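Local coordinates for protein dihydroneopterin aldolase (Burkholderia thailandensis, PDB 3V9O) that belongs to the dihydroneopterin aldolase family and forms a four-chain assembly that binds guanine, each chain folding as an antiparallel sheet backed by helices, at residues 96-101 against 116-121. Residues are numbered along the deposited sequence; the frame is centred on the assembly and turned at random.
Sequences TLCDAI and VSTEKP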
loop_
_atom_site.group_PDB
_atom_site.type_symbol
_atom_site.label_atom_id
_atom_site.label_comp_id
_atom_site.label_asym_id
_atom_site.label_seq_id
_atom_site.Cartn_x
_atom_site.Cartn_y
_atom_site.Cartn_z
ATOM N N THR A 96 -15.243 17.664 7.158
ATOM C CA THR A 96 -14.980 19.118 7.254
ATOM C C THR A 96 -13.483 19.387 7.394
ATOM O O THR A 96 -12.932 20.228 6.684
ATOM C CB THR A 96 -15.753 19.683 8.383
ATOM O OG1 THR A 96 -17.155 19.509 8.100
ATOM C CG2 THR A 96 -15.477 21.159 8.572
ATOM N N LEU A 97 -12.792 18.630 8.227
ATOM C CA LEU A 97 -11.365 18.828 8.425
ATOM C C LEU A 97 -10.599 18.362 7.216
ATOM O O LEU A 97 -9.695 19.092 6.753
ATOM C CB LEU A 97 -10.953 18.031 9.673
ATOM C CG LEU A 97 -9.444 18.093 9.975
ATOM C CD1 LEU A 97 -8.964 19.476 10.255
ATOM C CD2 LEU A 97 -9.085 17.135 11.184
ATOM N N CYS A 98 -10.898 17.182 6.701
ATOM C CA CYS A 98 -10.164 16.648 5.586
ATOM C C CYS A 98 -10.263 17.545 4.354
ATOM O O CYS A 98 -9.236 17.804 3.709
ATOM C CB CYS A 98 -10.722 15.245 5.302
ATOM S SG CYS A 98 -9.736 14.287 4.128
ATOM N N ASP A 99 -11.462 17.964 4.042
ATOM C CA ASP A 99 -11.686 18.805 2.873
ATOM C C ASP A 99 -10.978 20.155 3.057
ATOM O O ASP A 99 -10.435 20.705 2.055
ATOM C CB ASP A 99 -13.173 19.068 2.691
ATOM C CG ASP A 99 -13.987 17.828 2.247
ATOM O OD1 ASP A 99 -13.413 16.748 1.954
ATOM O OD2 ASP A 99 -15.226 17.985 2.220
ATOM N N ALA A 100 -10.957 20.716 4.276
ATOM C CA ALA A 100 -10.314 21.996 4.500
ATOM C C ALA A 100 -8.812 21.899 4.327
ATOM O O ALA A 100 -8.214 22.814 3.729
ATOM C CB ALA A 100 -10.657 22.546 5.889
ATOM N N ILE A 101 -8.179 20.804 4.753
ATOM C CA ILE A 101 -6.752 20.631 4.608
ATOM C C ILE A 101 -6.457 20.490 3.125
ATOM O O ILE A 101 -5.509 21.137 2.607
ATOM C CB ILE A 101 -6.274 19.395 5.366
ATOM C CG1 ILE A 101 -6.382 19.650 6.871
ATOM C CG2 ILE A 101 -4.772 19.103 5.052
ATOM C CD1 ILE A 101 -6.335 18.304 7.667
ATOM N N VAL A 116 -5.292 13.664 1.137
ATOM C CA VAL A 116 -5.384 13.891 2.583
ATOM C C VAL A 116 -6.309 12.850 3.171
ATOM O O VAL A 116 -7.370 12.561 2.626
ATOM C CB VAL A 116 -5.994 15.233 2.918
ATOM C CG1 VAL A 116 -6.005 15.436 4.466
ATOM C CG2 VAL A 116 -5.229 16.357 2.226
ATOM N N SER A 117 -5.860 12.215 4.251
ATOM C CA SER A 117 -6.737 11.370 5.063
ATOM C C SER A 117 -6.717 11.883 6.495
ATOM O O SER A 117 -5.678 12.316 7.031
ATOM C CB SER A 117 -6.396 9.865 5.000
ATOM O OG SER A 117 -5.126 9.612 5.582
ATOM N N THR A 118 -7.870 11.787 7.124
ATOM C CA THR A 118 -8.000 11.928 8.584
ATOM C C THR A 118 -8.567 10.639 9.131
ATOM O O THR A 118 -9.288 9.929 8.426
ATOM C CB THR A 118 -8.932 13.125 8.991
ATOM O OG1 THR A 118 -10.242 12.870 8.463
ATOM C CG2 THR A 118 -8.417 14.468 8.351
ATOM N N GLU A 119 -8.218 10.307 10.384
ATOM C CA GLU A 119 -8.836 9.122 11.000
ATOM C C GLU A 119 -8.849 9.320 12.479
ATOM O O GLU A 119 -8.051 10.031 13.083
ATOM C CB GLU A 119 -8.098 7.847 10.561
ATOM C CG GLU A 119 -6.676 7.752 11.146
ATOM C CD GLU A 119 -5.811 6.703 10.509
ATOM O OE1 GLU A 119 -5.898 6.530 9.286
ATOM O OE2 GLU A 119 -4.935 6.144 11.215
ATOM N N LYS A 120 -9.807 8.599 13.100
ATOM C CA LYS A 120 -9.943 8.560 14.547
ATOM C C LYS A 120 -9.595 7.184 15.045
ATOM O O LYS A 120 -10.394 6.218 14.906
ATOM C CB LYS A 120 -11.402 8.847 14.936
ATOM C CG LYS A 120 -11.755 10.273 14.832
ATOM C CD LYS A 120 -13.290 10.414 15.211
ATOM C CE LYS A 120 -13.810 11.716 14.971
ATOM N NZ LYS A 120 -15.215 11.769 15.644
ATOM N N PRO A 121 -8.422 7.039 15.661
ATOM C CA PRO A 121 -8.056 5.714 16.218
ATOM C C PRO A 121 -8.988 5.243 17.302
ATOM O O PRO A 121 -9.038 4.007 17.508
ATOM C CB PRO A 121 -6.642 5.903 16.777
ATOM C CG PRO A 121 -6.512 7.462 16.930
ATOM C CD PRO A 121 -7.322 8.018 15.812
#
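L97 meets T118 where helix 94-106 lies against one face of the sheet, and the pair illustrates how a helix seats on a strand largely through apolar side chains. With its CG anti to the backbone N (chi1 177°), the leucine swings its CD2 branch closer to the strand than its root, and CD2 lies 3.9 Å from CG2 of T118, the two side chains crossing at a slant. L97 also packs on C85 and V86 of helix 76-87, which links both helices to the same layer.

One residue on, C98 sits at the closest backbone approach, its CA 6.0 Å from that of T118. Its CB rests 3.9 Å from the CG2 of T118, while its sulfur turns to the V116 end of the strand: SG stands 3.3 Å from the carbonyl O of V116 and also touches the CG1 methyl of that valine. V134 of the neighbouring strand 127-137 flanks the cysteine as well.

A full turn after L97, I101 points at the strand and lays its CG2 branch 3.9 Å from CG1 of V116, with CG2 of the valine hardly farther off. Its CD1 makes a looser contact with the T118 methyl, which therefore faces L97, C98 and I101 together. That orientation follows from the threonine chi1 of 61°: CG2 turns into the apolar layer, and OG1 hydrogen-bonds to OE1 of Q94, a residue of the guanine pocket, at the start of the same helix.

No hydrogen bond joins the two segments. The helix runs nearly antiparallel to the strand, at 156° with axes 7.9 Å apart, a helix-on-sheet interface characteristic of the tunnelling fold, in which paired helices pack on one face of a four-stranded antiparallel sheet.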